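Local coordinates for mbDLG-3 protein (Monosiga brevicollis, PDB 6X1N) that probably binds short peptide tails of partner proteins, perhaps protein kinases among them, this chain being the third PDZ domain of a choanoflagellate Dlg-type scaffold, at residues D59-M64 / M89-T94; D4-T9 / L93-G98; G18-G23 / I40-P45; E34-F39 / L69-Y74; V8-G13 / I50-V55. All blocks are in the same frame, centred on the assembly; numbering follows the deposited sequence. Where two conformers were deposited one is given.

Contact 1: residues D59-M64 / M89-T94; sequences DQILSM and MTLNLT
Q60 and T94 face each other with both backbone amides engaged: Q60 N donates to T94 O at 2.7 Å, and T94 N donates back to Q60 O at 3.1 Å. Beyond I61 the antiparallel ladder slips by one residue. L62 and S63 both face N92 in a classic beta bulge, where L62 N donates to N92 O (2.8 Å), and N92 N donates to S63 O (3.1 Å) in a fairly straight bond of 167°. S63 OG touches N92 CB and shares a hydrogen bond with a water 3.0 Å away, which also donates weakly to T90 O. Several polar ends find partners elsewhere: D59 OD2 in a salt bridge to R6 and at F56 N, Q60 OE1 at N96 ND2, and, weakly, T90 OG1 at T9 and T94 OG1 at D4 O.

On the buried face L91 CD2 fits between I61 CG2 (3.8 Å) and M64 CE (3.7 Å). The M64 chain runs extended, then bends at its last torsion (chi3 -61°), which turns the methyl toward L91 while CG meets M89 CG at 3.8 Å. Without the long thioether chain of M64, as with an alanine here, L91 and M89 would probably border a gap and be freer to move. These two strands form the middle of the PDZ sheet: strand 38-43 flanks 59-64, strand 6-11 flanks 88-95, and V81 of helix 74-82 packs on M64 and M89.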
# COMPACT_ATOMS: atom_id res chain seq x y z
N ASP A 59 -2.43 6.26 2.59
CA ASP A 59 -3.41 5.18 2.50
C ASP A 59 -2.85 3.94 3.18
O ASP A 59 -1.67 3.58 3.00
CB ASP A 59 -3.66 4.78 1.05
CG ASP A 59 -4.53 5.75 0.29
OD1 ASP A 59 -5.17 6.62 0.92
OD2 ASP A 59 -4.60 5.58 -0.94
N GLN A 60 -3.70 3.24 3.93
CA GLN A 60 -3.37 1.88 4.33
C GLN A 60 -3.73 0.95 3.19
O GLN A 60 -4.83 1.04 2.61
CB GLN A 60 -4.13 1.48 5.59
CG GLN A 60 -3.77 0.07 6.00
CD GLN A 60 -4.12 -0.27 7.43
OE1 GLN A 60 -4.78 0.49 8.13
NE2 GLN A 60 -3.69 -1.46 7.87
N ILE A 61 -2.79 0.07 2.83
CA ILE A 61 -3.05 -0.99 1.87
C ILE A 61 -3.59 -2.17 2.68
O ILE A 61 -2.84 -2.90 3.31
CB ILE A 61 -1.80 -1.40 1.09
CG1 ILE A 61 -1.08 -0.19 0.48
CG2 ILE A 61 -2.19 -2.39 0.01
CD1 ILE A 61 0.16 -0.57 -0.35
N LEU A 62 -4.91 -2.34 2.66
CA LEU A 62 -5.52 -3.43 3.43
C LEU A 62 -5.26 -4.78 2.77
O LEU A 62 -5.06 -5.79 3.47
CB LEU A 62 -7.02 -3.18 3.58
CG LEU A 62 -7.37 -1.92 4.38
CD1 LEU A 62 -8.85 -1.55 4.21
CD2 LEU A 62 -7.03 -2.11 5.85
N SER A 63 -5.25 -4.82 1.44
CA SER A 63 -4.94 -6.05 0.74
C SER A 63 -4.35 -5.70 -0.61
O SER A 63 -4.57 -4.61 -1.15
CB SER A 63 -6.19 -6.93 0.58
OG SER A 63 -7.17 -6.25 -0.17
N MET A 64 -3.58 -6.65 -1.16
CA MET A 64 -2.99 -6.50 -2.47
C MET A 64 -3.00 -7.86 -3.14
O MET A 64 -2.52 -8.84 -2.57
CB MET A 64 -1.54 -6.02 -2.36
CG MET A 64 -0.85 -5.86 -3.70
SD MET A 64 0.90 -5.44 -3.58
CE MET A 64 0.83 -3.87 -2.71
N MET A 89 -1.80 -5.22 -10.45
CA MET A 89 -1.87 -5.08 -9.00
C MET A 89 -3.26 -4.58 -8.62
O MET A 89 -3.67 -3.51 -9.07
CB MET A 89 -0.81 -4.09 -8.51
CG MET A 89 -0.81 -3.92 -7.01
SD MET A 89 0.22 -2.54 -6.46
CE MET A 89 1.85 -3.12 -6.94
N THR A 90 -3.98 -5.34 -7.80
CA THR A 90 -5.25 -4.89 -7.27
C THR A 90 -5.04 -4.54 -5.80
O THR A 90 -4.37 -5.28 -5.08
CB THR A 90 -6.34 -5.96 -7.44
OG1 THR A 90 -6.51 -6.23 -8.84
CG2 THR A 90 -7.65 -5.45 -6.88
N LEU A 91 -5.59 -3.40 -5.38
CA LEU A 91 -5.39 -2.86 -4.05
C LEU A 91 -6.73 -2.54 -3.42
O LEU A 91 -7.63 -2.04 -4.10
CB LEU A 91 -4.62 -1.54 -4.12
CG LEU A 91 -3.23 -1.57 -4.73
CD1 LEU A 91 -2.79 -0.14 -5.02
CD2 LEU A 91 -2.26 -2.24 -3.79
N ASN A 92 -6.86 -2.81 -2.13
CA ASN A 92 -7.91 -2.23 -1.30
C ASN A 92 -7.23 -1.21 -0.40
O ASN A 92 -6.34 -1.57 0.38
CB ASN A 92 -8.58 -3.29 -0.42
CG ASN A 92 -9.69 -4.01 -1.13
OD1 ASN A 92 -9.55 -4.44 -2.27
ND2 ASN A 92 -10.83 -4.13 -0.46
N LEU A 93 -7.62 0.05 -0.55
CA LEU A 93 -6.96 1.18 0.09
C LEU A 93 -7.96 1.99 0.90
O LEU A 93 -9.14 2.11 0.52
CB LEU A 93 -6.43 2.15 -0.98
CG LEU A 93 -5.42 1.57 -1.97
CD1 LEU A 93 -5.14 2.57 -3.08
CD2 LEU A 93 -4.12 1.22 -1.27
N THR A 94 -7.50 2.58 1.98
CA THR A 94 -8.29 3.60 2.66
C THR A 94 -7.34 4.56 3.38
O THR A 94 -6.30 4.13 3.89
CB THR A 94 -9.31 2.97 3.62
OG1 THR A 94 -10.31 3.93 3.99
CG2 THR A 94 -8.62 2.40 4.87
O HOH W 1 -6.74 -6.62 -3.16

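Contact 2: residues D4-T9 / L93-G98; sequences DLRTVT and LTANPG
R6 and L93 form an antiparallel hydrogen-bonded pair that joins the first strand of the PDZ fold to its last, bringing the two ends of the domain together. R6 N donates to L93 O at 2.8 Å in an almost straight bond (174°), and L93 N donates to R6 O at the same length, 2.8 Å.

The side chain of R6 turns back across its partner. It leaves the backbone with CG anti to the carbonyl carbon and bends at chi3 (-80°), so that NH1 comes to 3.8 Å from L93 CB and the guanidinium lies obliquely against L93 and the T94-A95 peptide. There NH1 is gripped by the salt bridge to D59 and a hydrogen bond to Q54 O, which fix the rotation of the group, while NE bonds to a glycerol probably left from crystallisation.

The end of L5 comes near the paired backbone, its CD1 3.7 Å from L93 O. T94 brings its hydroxyl to D4 by setting OG1 trans to its own N (chi1 -164°), and T94 OG1 stands 3.1 Å from D4 O in a weak bond whose proton has another acceptor within reach. A single water ties the corner together: in the guanidinium plane, at its edge, it accepts from R6 NH2 (2.9 Å), accepts from A95 N (2.9 Å) and donates to D4 O (2.7 Å).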
# COMPACT_ATOMS: atom_id res chain seq x y z
N ASP A 4 -14.64 5.97 1.36
CA ASP A 4 -13.26 6.01 1.82
C ASP A 4 -12.50 4.78 1.36
O ASP A 4 -11.27 4.83 1.18
CB ASP A 4 -13.19 6.02 3.35
CG ASP A 4 -13.68 7.30 3.98
OD1 ASP A 4 -13.49 8.39 3.40
OD2 ASP A 4 -14.21 7.19 5.10
N LEU A 5 -13.18 3.66 1.20
CA LEU A 5 -12.56 2.41 0.81
C LEU A 5 -12.50 2.36 -0.71
O LEU A 5 -13.55 2.38 -1.38
CB LEU A 5 -13.37 1.23 1.35
CG LEU A 5 -12.75 -0.15 1.18
CD1 LEU A 5 -11.49 -0.27 2.02
CD2 LEU A 5 -13.77 -1.23 1.53
N ARG A 6 -11.29 2.34 -1.27
CA ARG A 6 -11.07 2.36 -2.70
C ARG A 6 -10.51 1.02 -3.16
O ARG A 6 -9.59 0.48 -2.53
CB ARG A 6 -10.10 3.48 -3.08
CG ARG A 6 -10.79 4.83 -3.17
CD ARG A 6 -9.80 6.01 -3.17
NE ARG A 6 -9.33 6.34 -1.83
CZ ARG A 6 -8.09 6.19 -1.38
NH1 ARG A 6 -7.12 5.71 -2.16
NH2 ARG A 6 -7.81 6.54 -0.12
N THR A 7 -11.06 0.49 -4.24
CA THR A 7 -10.55 -0.73 -4.86
C THR A 7 -10.00 -0.29 -6.21
O THR A 7 -10.74 0.20 -7.07
CB THR A 7 -11.66 -1.77 -5.02
OG1 THR A 7 -12.16 -2.13 -3.73
CG2 THR A 7 -11.09 -3.01 -5.67
N VAL A 8 -8.69 -0.44 -6.38
CA VAL A 8 -7.97 0.12 -7.52
C VAL A 8 -7.18 -0.99 -8.17
O VAL A 8 -6.51 -1.77 -7.47
CB VAL A 8 -7.02 1.25 -7.06
CG1 VAL A 8 -6.26 1.81 -8.23
CG2 VAL A 8 -7.81 2.34 -6.34
N THR A 9 -7.23 -1.08 -9.49
CA THR A 9 -6.36 -1.97 -10.24
C THR A 9 -5.34 -1.12 -10.97
O THR A 9 -5.72 -0.22 -11.74
CB THR A 9 -7.14 -2.83 -11.22
OG1 THR A 9 -8.03 -3.69 -10.49
CG2 THR A 9 -6.19 -3.69 -12.05
N LEU A 93 -7.62 0.05 -0.55
CA LEU A 93 -6.96 1.18 0.09
C LEU A 93 -7.96 1.99 0.90
O LEU A 93 -9.14 2.11 0.52
CB LEU A 93 -6.43 2.15 -0.98
CG LEU A 93 -5.42 1.57 -1.97
CD1 LEU A 93 -5.14 2.57 -3.08
CD2 LEU A 93 -4.12 1.22 -1.27
N THR A 94 -7.50 2.58 1.98
CA THR A 94 -8.29 3.60 2.66
C THR A 94 -7.34 4.56 3.38
O THR A 94 -6.30 4.13 3.89
CB THR A 94 -9.31 2.97 3.62
OG1 THR A 94 -10.31 3.93 3.99
CG2 THR A 94 -8.62 2.40 4.87
N ALA A 95 -7.66 5.84 3.36
CA ALA A 95 -6.81 6.80 4.04
C ALA A 95 -6.83 6.51 5.53
O ALA A 95 -7.89 6.31 6.12
CB ALA A 95 -7.31 8.23 3.78
N ASN A 96 -5.66 6.47 6.15
CA ASN A 96 -5.57 6.17 7.58
C ASN A 96 -4.52 7.08 8.18
O ASN A 96 -3.39 6.68 8.46
CB ASN A 96 -5.26 4.68 7.82
CG ASN A 96 -5.32 4.31 9.28
OD1 ASN A 96 -5.46 5.17 10.15
ND2 ASN A 96 -5.17 3.02 9.56
N PRO A 97 -4.87 8.36 8.36
CA PRO A 97 -3.86 9.33 8.81
C PRO A 97 -3.37 9.08 10.22
O PRO A 97 -2.20 9.36 10.50
CB PRO A 97 -4.57 10.68 8.67
CG PRO A 97 -6.02 10.35 8.75
CD PRO A 97 -6.16 9.01 8.08
N GLY A 98 -4.21 8.55 11.10
CA GLY A 98 -3.77 8.31 12.46
C GLY A 98 -2.65 7.29 12.52
O GLY A 98 -1.59 7.54 13.11
O HOH W 2 -9.84 6.98 1.90

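Contact 3: residues G18-G23 / I40-P45; sequences GFSLLG and ISRILP
G18 meets L44 where the carboxylate-binding loop of the PDZ fold, with its G-F-G-F signature, runs into the second strand; from there 19-22 and 40-43 pair antiparallel. L44 N donates to G18 O at 2.9 Å, and a water 2.7 Å from G18 O donates to that oxygen and to L44 O. Thus G18 O receives two donors, while L44 CG packs 3.6 Å from G18 C. The positive phi of G18 suits its lack of a side chain.

F19 lies opposite I43 in a non-hydrogen-bonded pair. With CG set between its N and carbonyl carbon (chi1 71°), the ring swings toward the neighbouring strand, and F19 CD2 touches I40 CD1 at 3.3 Å, a tight contact in which the two side chains cross at about a right angle. F19 O bonds to a glycerol, probably from crystallisation; the strand is the one whose edge pairs with peptide ligands in PDZ domains generally.

S20 faces a classic beta bulge formed by S41 and R42. S20 N donates to R42 O (2.9 Å), while S20 O takes S41 N at 2.8 Å and, weakly, R42 N at 3.4 Å, so that both residues of the bulge bond to this one.

L21 turns from this partner strand toward Y74, A77 and V81 of helix 74-82, the other wall of the peptide groove. L22 returns to the contact, near Y100 and Y103, and rests its CD2 3.9 Å from S41 CB.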
# COMPACT_ATOMS: atom_id res chain seq x y z
N GLY A 18 4.51 3.18 -9.75
CA GLY A 18 4.54 4.59 -9.40
C GLY A 18 4.24 4.94 -7.96
O GLY A 18 3.70 6.01 -7.69
N PHE A 19 4.57 4.07 -7.00
CA PHE A 19 4.37 4.43 -5.61
C PHE A 19 5.38 3.70 -4.74
O PHE A 19 5.91 2.66 -5.11
CB PHE A 19 2.94 4.17 -5.13
CG PHE A 19 2.59 2.71 -4.97
CD1 PHE A 19 2.07 1.99 -6.04
CD2 PHE A 19 2.72 2.08 -3.75
CE1 PHE A 19 1.72 0.65 -5.89
CE2 PHE A 19 2.38 0.74 -3.58
CZ PHE A 19 1.88 0.03 -4.65
N SER A 20 5.63 4.28 -3.57
CA SER A 20 6.45 3.67 -2.54
C SER A 20 5.55 3.23 -1.40
O SER A 20 4.53 3.88 -1.11
CB SER A 20 7.41 4.70 -1.95
OG SER A 20 8.20 5.31 -2.97
N LEU A 21 5.92 2.15 -0.73
CA LEU A 21 5.18 1.72 0.45
C LEU A 21 6.09 1.59 1.67
O LEU A 21 7.32 1.56 1.55
CB LEU A 21 4.36 0.43 0.21
CG LEU A 21 5.08 -0.85 -0.25
CD1 LEU A 21 5.85 -1.53 0.88
CD2 LEU A 21 4.08 -1.83 -0.85
N LEU A 22 5.46 1.52 2.83
CA LEU A 22 6.18 1.31 4.08
C LEU A 22 5.43 0.28 4.91
O LEU A 22 4.26 -0.03 4.67
CB LEU A 22 6.41 2.60 4.88
CG LEU A 22 5.24 3.37 5.53
CD1 LEU A 22 4.63 2.66 6.75
CD2 LEU A 22 5.75 4.74 5.94
N GLY A 23 6.13 -0.26 5.90
CA GLY A 23 5.52 -1.20 6.80
C GLY A 23 6.43 -1.43 7.98
O GLY A 23 7.50 -0.83 8.09
N ILE A 40 0.97 3.46 1.86
CA ILE A 40 1.58 4.18 0.75
C ILE A 40 2.38 5.33 1.33
O ILE A 40 1.83 6.18 2.04
CB ILE A 40 0.51 4.69 -0.21
CG1 ILE A 40 -0.39 3.56 -0.70
CG2 ILE A 40 1.18 5.47 -1.35
CD1 ILE A 40 0.15 2.73 -1.77
N SER A 41 3.68 5.36 1.05
CA SER A 41 4.55 6.41 1.56
C SER A 41 4.94 7.46 0.53
O SER A 41 5.51 8.49 0.91
CB SER A 41 5.83 5.80 2.17
OG SER A 41 6.47 4.97 1.23
N ARG A 42 4.65 7.25 -0.76
CA ARG A 42 4.93 8.29 -1.74
C ARG A 42 4.23 7.94 -3.03
O ARG A 42 4.19 6.77 -3.42
CB ARG A 42 6.45 8.36 -2.01
CG ARG A 42 6.91 9.60 -2.74
CD ARG A 42 6.91 10.82 -1.87
NE ARG A 42 7.57 11.91 -2.59
CZ ARG A 42 8.76 12.43 -2.28
NH1 ARG A 42 9.43 12.00 -1.22
NH2 ARG A 42 9.26 13.41 -3.02
N ILE A 43 3.69 8.95 -3.70
CA ILE A 43 3.19 8.82 -5.07
C ILE A 43 4.24 9.42 -5.99
O ILE A 43 4.57 10.60 -5.88
CB ILE A 43 1.85 9.53 -5.25
CG1 ILE A 43 0.82 9.02 -4.24
CG2 ILE A 43 1.35 9.34 -6.67
CD1 ILE A 43 0.55 7.51 -4.31
N LEU A 44 4.75 8.61 -6.92
CA LEU A 44 5.81 9.10 -7.79
C LEU A 44 5.24 10.00 -8.88
O LEU A 44 4.07 9.87 -9.25
CB LEU A 44 6.57 7.94 -8.41
CG LEU A 44 7.15 6.93 -7.41
CD1 LEU A 44 8.15 5.99 -8.09
CD2 LEU A 44 7.77 7.60 -6.20
N PRO A 45 6.06 10.90 -9.44
CA PRO A 45 5.54 11.85 -10.44
C PRO A 45 5.09 11.20 -11.74
O PRO A 45 4.33 11.82 -12.49
CB PRO A 45 6.69 12.84 -10.65
CG PRO A 45 7.91 12.13 -10.17
CD PRO A 45 7.45 11.21 -9.06
O HOH W 3 2.66 7.35 -9.82

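Contact 4: residues E34-F39 / L69-Y74; sequences EPVGIF and LALASY
I38 lays its side chain against the turn at L69-A72, and this carbon packing is the main direct link between the segments. I38 CG1 lies 4.0 Å from L69 CB and 3.9 Å from A72 CB. Its second torsion (chi2 -56°) bends the tip so that I38 CD1 comes close to two backbone oxygens, A72 O at 3.5 Å and S73 O. Farther out, V36 CG2 sits 3.7 Å from A70 O, with the end of L71 beyond. At G37 a side chain would run into the F39 ring, whose edge meets V36 O and G37 O, and would jam against the carbonyl oxygen of V36.

Polar links are made through water. One accepts from I38 N (2.9 Å) and donates to L69 O (2.9 Å), an oxygen that also takes A72 N within the type I turn. A second accepts from G37 N at 3.0 Å and lies within bonding distance of A72 O, with A70 O a weak, longer partner; other acceptors are also within reach of its protons.

The contact fastens the start of strand 38-43 to the connection leading into helix 74-82, whose first turn S73 caps through Q76 N. Strand 59-64 lies alongside, I61 touching I38 and L69.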
# COMPACT_ATOMS: atom_id res chain seq x y z
N GLU A 34 2.01 0.16 19.05
CA GLU A 34 3.02 0.06 18.00
C GLU A 34 2.35 0.17 16.63
O GLU A 34 1.26 -0.37 16.42
CB GLU A 34 3.74 -1.27 18.08
CG GLU A 34 4.58 -1.44 19.34
CD GLU A 34 5.63 -0.36 19.48
OE1 GLU A 34 5.88 0.08 20.62
OE2 GLU A 34 6.20 0.06 18.45
N PRO A 35 2.99 0.84 15.67
CA PRO A 35 2.39 0.94 14.34
C PRO A 35 2.40 -0.40 13.64
O PRO A 35 3.30 -1.23 13.81
CB PRO A 35 3.29 1.95 13.62
CG PRO A 35 4.59 1.88 14.35
CD PRO A 35 4.26 1.57 15.78
N VAL A 36 1.36 -0.63 12.85
CA VAL A 36 1.18 -1.89 12.15
C VAL A 36 0.34 -1.61 10.92
O VAL A 36 -0.47 -0.68 10.90
CB VAL A 36 0.56 -2.94 13.11
CG1 VAL A 36 -0.81 -2.50 13.58
CG2 VAL A 36 0.51 -4.33 12.49
N GLY A 37 0.54 -2.41 9.89
CA GLY A 37 -0.12 -2.21 8.61
C GLY A 37 0.84 -1.67 7.56
O GLY A 37 1.90 -1.12 7.85
N ILE A 38 0.46 -1.87 6.31
CA ILE A 38 1.23 -1.41 5.16
C ILE A 38 0.61 -0.12 4.65
O ILE A 38 -0.62 -0.01 4.55
CB ILE A 38 1.20 -2.49 4.06
CG1 ILE A 38 1.80 -3.80 4.57
CG2 ILE A 38 1.91 -1.99 2.80
CD1 ILE A 38 3.22 -3.65 5.09
N PHE A 39 1.46 0.86 4.32
CA PHE A 39 1.00 2.18 3.91
C PHE A 39 1.69 2.65 2.64
O PHE A 39 2.83 2.30 2.38
CB PHE A 39 1.26 3.19 5.03
CG PHE A 39 0.28 3.07 6.14
CD1 PHE A 39 0.38 2.04 7.04
CD2 PHE A 39 -0.78 3.94 6.23
CE1 PHE A 39 -0.56 1.89 8.03
CE2 PHE A 39 -1.71 3.80 7.23
CZ PHE A 39 -1.61 2.78 8.11
N LEU A 69 -2.97 -7.80 4.03
CA LEU A 69 -1.73 -7.20 4.49
C LEU A 69 -1.82 -6.59 5.89
O LEU A 69 -0.95 -5.81 6.28
CB LEU A 69 -1.22 -6.15 3.49
CG LEU A 69 -0.91 -6.68 2.10
CD1 LEU A 69 -0.37 -5.54 1.23
CD2 LEU A 69 0.08 -7.83 2.13
N ALA A 70 -2.84 -6.96 6.68
CA ALA A 70 -3.00 -6.33 7.99
C ALA A 70 -1.75 -6.47 8.84
O ALA A 70 -1.38 -5.54 9.58
CB ALA A 70 -4.21 -6.93 8.72
N LEU A 71 -1.09 -7.63 8.78
CA LEU A 71 0.05 -7.94 9.64
C LEU A 71 1.34 -8.10 8.86
O LEU A 71 2.32 -8.63 9.40
CB LEU A 71 -0.23 -9.19 10.47
CG LEU A 71 -1.50 -9.23 11.33
CD1 LEU A 71 -1.56 -10.56 12.08
CD2 LEU A 71 -1.49 -8.08 12.30
N ALA A 72 1.38 -7.66 7.60
CA ALA A 72 2.55 -7.88 6.77
C ALA A 72 3.71 -7.00 7.24
O ALA A 72 3.51 -5.88 7.72
CB ALA A 72 2.23 -7.57 5.31
N SER A 73 4.92 -7.51 7.10
CA SER A 73 6.10 -6.65 7.25
C SER A 73 6.30 -5.82 5.98
O SER A 73 5.81 -6.15 4.91
CB SER A 73 7.35 -7.51 7.45
OG SER A 73 7.55 -8.31 6.31
N TYR A 74 7.11 -4.76 6.12
CA TYR A 74 7.59 -4.06 4.93
C TYR A 74 8.19 -5.03 3.93
O TYR A 74 7.83 -5.03 2.75
CB TYR A 74 8.64 -3.02 5.30
CG TYR A 74 9.37 -2.59 4.06
CD1 TYR A 74 8.76 -1.75 3.14
CD2 TYR A 74 10.65 -3.08 3.75
CE1 TYR A 74 9.39 -1.38 1.96
CE2 TYR A 74 11.29 -2.73 2.57
CZ TYR A 74 10.66 -1.87 1.70
OH TYR A 74 11.29 -1.51 0.53
O HOH W 4 1.96 -5.06 9.87
O HOH W 5 -2.09 -3.18 5.97

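Contact 5: residues V8-G13 / I50-V55; sequences VTLYKG and IESGQV
V8 and L10 meet S52, Q54 and V55 through carbon contacts and one carbonyl oxygen, without a direct polar bond between the segments, although the second segment is rich in polar groups; those of S52 and Q54 are engaged within the turn or with other neighbours. S52 OG accepts from Q54 N at 3.1 Å in a nearly straight bond (170°), an ST turn at the end of helix 48-52, and donates to A49 O. G53, with positive phi, takes the chain out of the helix. The Q54 side chain folds back at chi2 (-70°) so that its NE2 reaches G53 O (3.0 Å), well above that carbonyl's plane.

The contact itself rests mainly on carbon atoms. V8 splits its two branches: CG2 goes to Q54 O (3.6 Å), an oxygen that also receives R6 NH1, while V8 CG1 meets V55 CG2 at 4.0 Å. L10 reaches in with CD2, 3.9 Å from S52 CB and 4.3 Å from V55 CG2. With an alanine in place of S52, Q54 N and A49 O would each lose a mate, and the turn would probably hold less firmly against V8 and L10.

V55 continues inward onto I40, I43 and L93. The arrangement is that of the PDZ beta sandwich, in which the short first helix and the turn after it pack against the side chains of the first strand, toward the interior of the sandwich.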
# COMPACT_ATOMS: atom_id res chain seq x y z
N VAL A 8 -8.69 -0.44 -6.38
CA VAL A 8 -7.97 0.12 -7.52
C VAL A 8 -7.18 -0.99 -8.17
O VAL A 8 -6.51 -1.77 -7.47
CB VAL A 8 -7.02 1.25 -7.06
CG1 VAL A 8 -6.26 1.81 -8.23
CG2 VAL A 8 -7.81 2.34 -6.34
N THR A 9 -7.23 -1.08 -9.49
CA THR A 9 -6.36 -1.97 -10.24
C THR A 9 -5.34 -1.12 -10.97
O THR A 9 -5.72 -0.22 -11.74
CB THR A 9 -7.14 -2.83 -11.22
OG1 THR A 9 -8.03 -3.69 -10.49
CG2 THR A 9 -6.19 -3.69 -12.05
N LEU A 10 -4.07 -1.36 -10.72
CA LEU A 10 -2.99 -0.67 -11.40
C LEU A 10 -2.30 -1.63 -12.34
O LEU A 10 -2.15 -2.82 -12.03
CB LEU A 10 -1.95 -0.16 -10.40
CG LEU A 10 -2.43 0.81 -9.32
CD1 LEU A 10 -1.26 1.17 -8.42
CD2 LEU A 10 -3.03 2.06 -9.93
N TYR A 11 -1.88 -1.12 -13.48
CA TYR A 11 -1.12 -1.88 -14.46
C TYR A 11 0.28 -1.28 -14.54
O TYR A 11 0.43 -0.06 -14.63
CB TYR A 11 -1.83 -1.83 -15.81
CG TYR A 11 -0.99 -2.31 -16.96
CD1 TYR A 11 -0.47 -3.59 -16.98
CD2 TYR A 11 -0.72 -1.48 -18.04
CE1 TYR A 11 0.31 -4.03 -18.03
CE2 TYR A 11 0.04 -1.91 -19.10
CZ TYR A 11 0.56 -3.18 -19.09
OH TYR A 11 1.33 -3.62 -20.15
N LYS A 12 1.30 -2.14 -14.51
CA LYS A 12 2.68 -1.67 -14.37
C LYS A 12 3.06 -0.71 -15.50
O LYS A 12 3.75 0.29 -15.26
CB LYS A 12 3.62 -2.87 -14.32
CG LYS A 12 5.08 -2.52 -14.22
CD LYS A 12 5.93 -3.77 -14.13
CE LYS A 12 7.38 -3.42 -13.84
NZ LYS A 12 8.24 -4.63 -13.74
N GLY A 13 2.60 -0.99 -16.71
CA GLY A 13 2.81 -0.05 -17.79
C GLY A 13 4.27 0.19 -18.12
O GLY A 13 5.16 -0.61 -17.82
N ILE A 50 -0.18 7.63 -9.94
CA ILE A 50 -0.58 9.02 -10.20
C ILE A 50 -1.60 9.08 -11.33
O ILE A 50 -2.54 9.89 -11.29
CB ILE A 50 0.65 9.93 -10.44
CG1 ILE A 50 0.23 11.40 -10.39
CG2 ILE A 50 1.36 9.61 -11.76
CD1 ILE A 50 1.40 12.35 -10.40
N GLU A 51 -1.45 8.23 -12.35
CA GLU A 51 -2.40 8.23 -13.45
C GLU A 51 -3.80 7.84 -12.98
O GLU A 51 -4.80 8.36 -13.51
CB GLU A 51 -1.91 7.30 -14.57
CG GLU A 51 -0.69 7.85 -15.30
CD GLU A 51 -0.12 6.89 -16.33
OE1 GLU A 51 -0.75 5.86 -16.63
OE2 GLU A 51 0.98 7.17 -16.84
N SER A 52 -3.89 6.97 -11.98
CA SER A 52 -5.19 6.53 -11.47
C SER A 52 -5.90 7.66 -10.74
O SER A 52 -7.13 7.74 -10.78
CB SER A 52 -5.01 5.34 -10.54
OG SER A 52 -4.61 5.73 -9.24
N GLY A 53 -5.15 8.51 -10.02
CA GLY A 53 -5.75 9.53 -9.19
C GLY A 53 -6.49 9.00 -7.99
O GLY A 53 -7.19 9.76 -7.32
N GLN A 54 -6.35 7.71 -7.68
CA GLN A 54 -7.11 7.09 -6.60
C GLN A 54 -6.21 6.35 -5.62
O GLN A 54 -6.68 5.48 -4.89
CB GLN A 54 -8.20 6.18 -7.15
CG GLN A 54 -9.36 6.95 -7.80
CD GLN A 54 -10.22 7.70 -6.78
OE1 GLN A 54 -11.04 7.11 -6.08
NE2 GLN A 54 -10.04 9.03 -6.71
N VAL A 55 -4.93 6.69 -5.59
CA VAL A 55 -3.94 6.12 -4.69
C VAL A 55 -3.21 7.28 -4.04
O VAL A 55 -2.67 8.13 -4.76
CB VAL A 55 -2.96 5.21 -5.44
CG1 VAL A 55 -1.96 4.58 -4.49
CG2 VAL A 55 -3.71 4.15 -6.27

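How the contacts relate
From the N terminus, strand 6-11 opens contacts 2 and 5 together. Contact 3 follows and closes first, a short strand pairing (18-23 with 40-45) that lies wholly within the spans of contacts 2 and 5. Contact 4 starts between its two strands and crosses it. Contact 5 closes at 50-55, bringing the short helix back to the first strand. Contact 1 opens at 59-64 and contact 4 closes at 69-74, so contact 4 crosses contacts 5 and 1 too. Contact 1 closes at 89-94, and contact 2 last, at 93-98. Strand 88-95 links the first strand to central strand 59-64; contacts 3 and 4 join strand 38-43 to strand 19-22 and the lead-in of helix 74-82, which in PDZ domains flank the peptide groove.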